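PDB 1UPS: glcnac-alpha-1,4-gal-releasing endo-beta-galactosidase from Clostridium perfringens, which probably hydrolyses O-glycosyl bonds as a calcium-binding family 16 endo-beta-galactosidase, releasing GlcNAc-alpha-1,4-Gal from glycans. Local coordinates for residues A[35-40]-A[271-276]; A[130-135]-A[216-221]. All blocks are in the same frame, centred on the assembly; numbering follows the deposited sequence. Where two conformers were deposited one is given.

Interaction 1: A[35-40]-A[271-276]. With CA (calcium ion), chain C.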
loop_
_atom_site.group_PDB
_atom_site.type_symbol
_atom_site.label_atom_id
_atom_site.label_comp_id
_atom_site.label_asym_id
_atom_site.label_seq_id
_atom_site.Cartn_x
_atom_site.Cartn_y
_atom_site.Cartn_z
ATOM N N SER A 35 -19.872 0.570 3.233
ATOM C CA SER A 35 -19.889 0.559 1.786
ATOM C C SER A 35 -20.573 1.784 1.213
ATOM O O SER A 35 -21.491 2.350 1.823
ATOM C CB SER A 35 -20.551 -0.704 1.248
ATOM O OG SER A 35 -21.911 -0.711 1.587
ATOM N N ASP A 36 -20.088 2.198 0.048
ATOM C CA ASP A 36 -20.817 3.111 -0.792
ATOM C C ASP A 36 -20.749 2.555 -2.201
ATOM O O ASP A 36 -19.666 2.436 -2.782
ATOM C CB ASP A 36 -20.241 4.531 -0.716
ATOM C CG ASP A 36 -21.211 5.558 -1.239
ATOM O OD1 ASP A 36 -21.196 6.727 -0.772
ATOM O OD2 ASP A 36 -22.052 5.254 -2.110
ATOM N N GLU A 37 -21.916 2.191 -2.744
ATOM C CA GLU A 37 -22.004 1.664 -4.103
ATOM C C GLU A 37 -22.102 2.773 -5.160
ATOM O O GLU A 37 -22.162 2.496 -6.365
ATOM C CB GLU A 37 -23.173 0.659 -4.206
ATOM C CG GLU A 37 -23.070 -0.490 -3.189
ATOM C CD GLU A 37 -21.878 -1.406 -3.435
ATOM O OE1 GLU A 37 -21.237 -1.819 -2.444
ATOM O OE2 GLU A 37 -21.569 -1.701 -4.614
ATOM N N PHE A 38 -22.076 4.030 -4.706
ATOM C CA PHE A 38 -21.967 5.207 -5.580
ATOM C C PHE A 38 -22.934 5.202 -6.769
ATOM O O PHE A 38 -22.551 5.525 -7.879
ATOM C CB PHE A 38 -20.525 5.389 -6.091
ATOM C CG PHE A 38 -19.525 5.796 -5.017
ATOM C CD1 PHE A 38 -18.313 5.114 -4.895
ATOM C CD2 PHE A 38 -19.783 6.872 -4.161
ATOM C CE1 PHE A 38 -17.362 5.477 -3.918
ATOM C CE2 PHE A 38 -18.829 7.271 -3.181
ATOM C CZ PHE A 38 -17.629 6.579 -3.055
ATOM N N ASN A 39 -24.182 4.839 -6.544
ATOM C CA ASN A 39 -25.100 4.813 -7.686
ATOM C C ASN A 39 -25.724 6.178 -8.018
ATOM O O ASN A 39 -26.205 6.402 -9.152
ATOM C CB ASN A 39 -26.105 3.671 -7.554
ATOM C CG ASN A 39 -25.420 2.291 -7.452
ATOM O OD1 ASN A 39 -24.418 2.003 -8.139
ATOM N ND2 ASN A 39 -25.948 1.444 -6.577
ATOM N N GLY A 40 -25.665 7.096 -7.053
ATOM C CA GLY A 40 -26.191 8.441 -7.241
ATOM C C GLY A 40 -27.707 8.455 -7.267
ATOM O O GLY A 40 -28.314 7.422 -6.990
ATOM N N ILE A 271 -15.382 5.965 -9.910
ATOM C CA ILE A 271 -15.297 4.970 -8.837
ATOM C C ILE A 271 -16.628 4.227 -8.707
ATOM O O ILE A 271 -17.642 4.827 -8.367
ATOM C CB ILE A 271 -14.924 5.637 -7.497
ATOM C CG1 ILE A 271 -13.664 6.506 -7.659
ATOM C CG2 ILE A 271 -14.690 4.579 -6.404
ATOM C CD1 ILE A 271 -13.755 7.814 -6.916
ATOM N N ASP A 272 -16.598 2.912 -8.937
ATOM C CA ASP A 272 -17.810 2.084 -8.925
ATOM C C ASP A 272 -18.328 1.867 -7.504
ATOM O O ASP A 272 -19.542 1.940 -7.249
ATOM C CB ASP A 272 -17.521 0.749 -9.636
ATOM C CG ASP A 272 -18.717 -0.192 -9.656
ATOM O OD1 ASP A 272 -18.467 -1.415 -9.785
ATOM O OD2 ASP A 272 -19.904 0.199 -9.563
ATOM N N TYR A 273 -17.415 1.598 -6.573
ATOM C CA TYR A 273 -17.778 1.373 -5.181
ATOM C C TYR A 273 -16.561 1.507 -4.286
ATOM O O TYR A 273 -15.419 1.424 -4.763
ATOM C CB TYR A 273 -18.414 -0.018 -4.951
ATOM C CG TYR A 273 -17.521 -1.237 -5.225
ATOM C CD1 TYR A 273 -16.516 -1.629 -4.318
ATOM C CD2 TYR A 273 -17.750 -2.053 -6.345
ATOM C CE1 TYR A 273 -15.714 -2.740 -4.565
ATOM C CE2 TYR A 273 -16.962 -3.188 -6.585
ATOM C CZ TYR A 273 -15.964 -3.526 -5.697
ATOM O OH TYR A 273 -15.200 -4.638 -5.949
ATOM N N MET A 274 -16.826 1.719 -2.999
ATOM C CA MET A 274 -15.836 1.575 -1.932
ATOM C C MET A 274 -16.445 0.674 -0.859
ATOM O O MET A 274 -17.588 0.879 -0.449
ATOM C CB MET A 274 -15.481 2.934 -1.310
ATOM C CG MET A 274 -14.520 2.812 -0.111
ATOM S SD MET A 274 -14.211 4.424 0.656
ATOM C CE MET A 274 -13.661 3.923 2.288
ATOM N N ARG A 275 -15.687 -0.325 -0.419
ATOM C CA ARG A 275 -16.151 -1.251 0.608
ATOM C C ARG A 275 -15.040 -1.462 1.619
ATOM O O ARG A 275 -13.852 -1.494 1.263
ATOM C CB ARG A 275 -16.548 -2.598 -0.023
ATOM C CG ARG A 275 -17.753 -2.496 -0.975
ATOM C CD ARG A 275 -18.143 -3.818 -1.642
ATOM N NE ARG A 275 -19.071 -3.599 -2.752
ATOM C CZ ARG A 275 -19.185 -4.403 -3.808
ATOM N NH1 ARG A 275 -18.447 -5.512 -3.902
ATOM N NH2 ARG A 275 -20.060 -4.110 -4.772
ATOM N N VAL A 276 -15.424 -1.604 2.881
ATOM C CA VAL A 276 -14.467 -1.959 3.928
ATOM C C VAL A 276 -15.018 -3.119 4.743
ATOM O O VAL A 276 -16.155 -3.057 5.241
ATOM C CB VAL A 276 -14.190 -0.782 4.888
ATOM C CG1 VAL A 276 -13.070 -1.147 5.853
ATOM C CG2 VAL A 276 -13.826 0.517 4.099
HETATM CA CA CA C . -21.584 1.274 -8.263
HETATM O O HOH W 1 -21.638 -0.827 -7.146
HETATM O O HOH W 2 -22.617 -0.101 -10.056
#
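R275 and E37 meet across an antiparallel pair of strands in the beta-sandwich of this family 16 glycoside hydrolase, just where strand 30-36 ends and the chain turns to a calcium site. The CB of R275 leaves the sheet on the same face as S35, and its CG lies 4.0 Å from S35 CB. CD then runs past the E37 carboxylate, and NE donates to the syn lone pair of E37 OE1 at 2.8 Å. CZ stands over the centre of the Y273 ring, 3.6 Å above it. NH2 bonds E37 OE2, almost straight at 176°, while NH1 reaches N23 O. Two nitrogens to two oxygens fix the carboxylate's rotation, a grip suited to arginine. E37 reaches it by bending at chi2 (-66°). Backbone bonds between D36 and M274 close the strand pair, and F38 tucks its CE1 against I271 CG2, on the M274 side of the strand pair. E37 O and D272 O approach to 2.8 Å because both bind calcium; D272 OD2, G72 O and two waters also bind it, and D272 OD1 pairs with R134. One calcium-bound water donates to E37 OE2 at 2.7 Å.

Interaction 2: A[130-135]-A[216-221]; sequences YFEIRA and IYAMEW
F131 N donates to M219 O at 2.8 Å, with an N-H...O angle of 173°, and M219 N returns a bond to F131 O. M219 O also sits at the edge of the F131 ring, near its plane, because the ring folds back beside its own backbone N (chi1 -65°). One hydrogen-bonded pair further along, I133 and Y217 exchange the same two bonds, and the antiparallel ladder of 130-135 and 216-221 runs on in regular register. F131 and M219 extend side by side on one face, F131 CD1 lying 4.1 Å from M219 CE. Further out along the same ring, F131 CE1 and CZ meet W221, CE1 lying 3.7 Å from W221 CE3, with the two planes 32° apart. This face looks into the beta-sandwich: F131, I133 and M219 press on W148 and M150 of strand 145-152, in the other sheet, so bulky apolar residues fit there. The opposite face carries Y130, E132, R134, I216, A218 and E220. A218, with only a methyl, lets the Y130 ring come close on the CE1, CZ and OH side, CE1 being 3.6 Å from A218 CB. The same ring turns its CD2 edge to E220 CD, 3.7 Å away, and the carboxylate stands nearly perpendicular to it; E220 OE1 is held by the hydroxyls of Y30 and Y283. E132 runs extended, laying its CG and CD against I216 CG2, and its OE1 accepts from N23 ND2 and bonds Y273 OH, so this buried carboxylate is well supplied with polar partners. I216 CG1 meets the aliphatic part of R134 at CG. At the end of the ladder a water bridges A135 O and Y217 OH, lying in the plane of the Y217 ring at 2.8 Å from that OH.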
loop_
_atom_site.group_PDB
_atom_site.type_symbol
_atom_site.label_atom_id
_atom_site.label_comp_id
_atom_site.label_asym_id
_atom_site.label_seq_id
_atom_site.Cartn_x
_atom_site.Cartn_y
_atom_site.Cartn_z
ATOM N N TYR A 130 -9.970 -4.511 5.658
ATOM C CA TYR A 130 -9.728 -4.761 4.235
ATOM C C TYR A 130 -10.509 -3.706 3.445
ATOM O O TYR A 130 -11.741 -3.686 3.474
ATOM C CB TYR A 130 -10.205 -6.189 3.844
ATOM C CG TYR A 130 -9.680 -6.619 2.475
ATOM C CD1 TYR A 130 -10.308 -6.210 1.295
ATOM C CD2 TYR A 130 -8.524 -7.380 2.366
ATOM C CE1 TYR A 130 -9.799 -6.580 0.027
ATOM C CE2 TYR A 130 -8.011 -7.744 1.117
ATOM C CZ TYR A 130 -8.653 -7.352 -0.045
ATOM O OH TYR A 130 -8.121 -7.739 -1.263
ATOM N N PHE A 131 -9.784 -2.802 2.784
ATOM C CA PHE A 131 -10.376 -1.635 2.121
ATOM C C PHE A 131 -10.299 -1.823 0.620
ATOM O O PHE A 131 -9.253 -2.231 0.131
ATOM C CB PHE A 131 -9.538 -0.406 2.481
ATOM C CG PHE A 131 -9.579 -0.054 3.947
ATOM C CD1 PHE A 131 -8.887 -0.817 4.891
ATOM C CD2 PHE A 131 -10.341 1.033 4.384
ATOM C CE1 PHE A 131 -8.953 -0.489 6.265
ATOM C CE2 PHE A 131 -10.415 1.371 5.736
ATOM C CZ PHE A 131 -9.721 0.619 6.684
ATOM N N GLU A 132 -11.373 -1.527 -0.117
ATOM C CA GLU A 132 -11.359 -1.839 -1.548
ATOM C C GLU A 132 -12.138 -0.819 -2.353
ATOM O O GLU A 132 -13.217 -0.380 -1.921
ATOM C CB GLU A 132 -11.958 -3.243 -1.759
ATOM C CG GLU A 132 -12.031 -3.724 -3.211
ATOM C CD GLU A 132 -12.514 -5.170 -3.295
ATOM O OE1 GLU A 132 -13.567 -5.423 -3.947
ATOM O OE2 GLU A 132 -11.850 -6.064 -2.707
ATOM N N ILE A 133 -11.596 -0.423 -3.507
ATOM C CA ILE A 133 -12.394 0.293 -4.499
ATOM C C ILE A 133 -12.301 -0.422 -5.839
ATOM O O ILE A 133 -11.363 -1.205 -6.088
ATOM C CB ILE A 133 -11.975 1.784 -4.651
ATOM C CG1 ILE A 133 -10.587 1.910 -5.337
ATOM C CG2 ILE A 133 -12.089 2.515 -3.275
ATOM C CD1 ILE A 133 -10.163 3.402 -5.705
ATOM N N ARG A 134 -13.281 -0.152 -6.698
ATOM C CA ARG A 134 -13.209 -0.588 -8.075
ATOM C C ARG A 134 -13.305 0.694 -8.881
ATOM O O ARG A 134 -14.232 1.477 -8.687
ATOM C CB ARG A 134 -14.369 -1.541 -8.394
ATOM C CG ARG A 134 -14.406 -2.017 -9.837
ATOM C CD ARG A 134 -15.358 -3.226 -10.009
ATOM N NE ARG A 134 -15.385 -3.762 -11.369
ATOM C CZ ARG A 134 -16.243 -3.381 -12.319
ATOM N NH1 ARG A 134 -17.133 -2.432 -12.074
ATOM N NH2 ARG A 134 -16.215 -3.955 -13.530
ATOM N N ALA A 135 -12.317 0.949 -9.737
ATOM C CA ALA A 135 -12.198 2.270 -10.342
ATOM C C ALA A 135 -11.618 2.193 -11.741
ATOM O O ALA A 135 -10.869 1.270 -12.049
ATOM C CB ALA A 135 -11.291 3.194 -9.434
ATOM N N ILE A 216 -9.708 -3.444 -9.688
ATOM C CA ILE A 216 -9.938 -3.446 -8.254
ATOM C C ILE A 216 -8.614 -3.150 -7.547
ATOM O O ILE A 216 -7.591 -3.799 -7.811
ATOM C CB ILE A 216 -10.573 -4.818 -7.782
ATOM C CG1 ILE A 216 -11.944 -5.034 -8.457
ATOM C CG2 ILE A 216 -10.757 -4.835 -6.281
ATOM C CD1 ILE A 216 -12.664 -6.350 -8.058
ATOM N N TYR A 217 -8.654 -2.171 -6.645
ATOM C CA TYR A 217 -7.507 -1.769 -5.832
ATOM C C TYR A 217 -7.893 -1.968 -4.378
ATOM O O TYR A 217 -8.963 -1.539 -3.952
ATOM C CB TYR A 217 -7.179 -0.277 -6.070
ATOM C CG TYR A 217 -6.879 0.017 -7.531
ATOM C CD1 TYR A 217 -7.881 0.463 -8.395
ATOM C CD2 TYR A 217 -5.593 -0.171 -8.044
ATOM C CE1 TYR A 217 -7.599 0.743 -9.756
ATOM C CE2 TYR A 217 -5.298 0.094 -9.386
ATOM C CZ TYR A 217 -6.318 0.542 -10.233
ATOM O OH TYR A 217 -6.037 0.797 -11.553
ATOM N N ALA A 218 -7.024 -2.607 -3.610
ATOM C CA ALA A 218 -7.349 -2.881 -2.211
ATOM C C ALA A 218 -6.126 -2.811 -1.313
ATOM O O ALA A 218 -4.991 -3.026 -1.761
ATOM C CB ALA A 218 -8.052 -4.264 -2.061
ATOM N N MET A 219 -6.385 -2.487 -0.049
ATOM C CA MET A 219 -5.374 -2.519 0.990
ATOM C C MET A 219 -5.919 -3.260 2.208
ATOM O O MET A 219 -6.996 -2.926 2.727
ATOM C CB MET A 219 -4.968 -1.094 1.414
ATOM C CG MET A 219 -4.071 -1.108 2.678
ATOM S SD MET A 219 -3.754 0.567 3.315
ATOM C CE MET A 219 -5.329 0.949 4.005
ATOM N N GLU A 220 -5.159 -4.241 2.688
ATOM C CA GLU A 220 -5.445 -4.803 4.003
ATOM C C GLU A 220 -4.467 -4.206 5.006
ATOM O O GLU A 220 -3.243 -4.343 4.872
ATOM C CB GLU A 220 -5.383 -6.345 4.021
ATOM C CG GLU A 220 -5.869 -6.895 5.366
ATOM C CD GLU A 220 -6.517 -8.273 5.281
ATOM O OE1 GLU A 220 -7.589 -8.480 5.891
ATOM O OE2 GLU A 220 -5.951 -9.148 4.619
ATOM N N TRP A 221 -5.033 -3.518 5.992
ATOM C CA TRP A 221 -4.275 -2.794 7.007
ATOM C C TRP A 221 -4.469 -3.570 8.305
ATOM O O TRP A 221 -5.578 -3.670 8.821
ATOM C CB TRP A 221 -4.810 -1.356 7.091
ATOM C CG TRP A 221 -4.450 -0.527 8.323
ATOM C CD1 TRP A 221 -3.357 -0.654 9.157
ATOM C CD2 TRP A 221 -5.191 0.580 8.809
ATOM N NE1 TRP A 221 -3.396 0.316 10.137
ATOM C CE2 TRP A 221 -4.517 1.082 9.954
ATOM C CE3 TRP A 221 -6.387 1.195 8.410
ATOM C CZ2 TRP A 221 -5.006 2.160 10.706
ATOM C CZ3 TRP A 221 -6.861 2.276 9.139
ATOM C CH2 TRP A 221 -6.167 2.750 10.278
HETATM O O HOH W 3 -8.275 1.171 -13.153
#

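Interactions 1 and 2 belong to one sheet: strand 267-279 pairs with 30-36 on one side and with 129-136 on the other, and 129-136 in turn pairs with 215-221. Backbone bonding from E132 N to R275 O joins the two contacts directly, and V276 packs on F131. Both are largely buried, but interaction 2, centred about 10 Å from the centre of the chain, is a full strand ladder whose inner face is apolar and aromatic. Interaction 1, centred about 20 Å from it, is where a strand gives way to a loop, and charge and metal bonds take over from regular pairing. The R134 side chain of interaction 2 comes, at its nearest atom, to about 7 Å from the calcium.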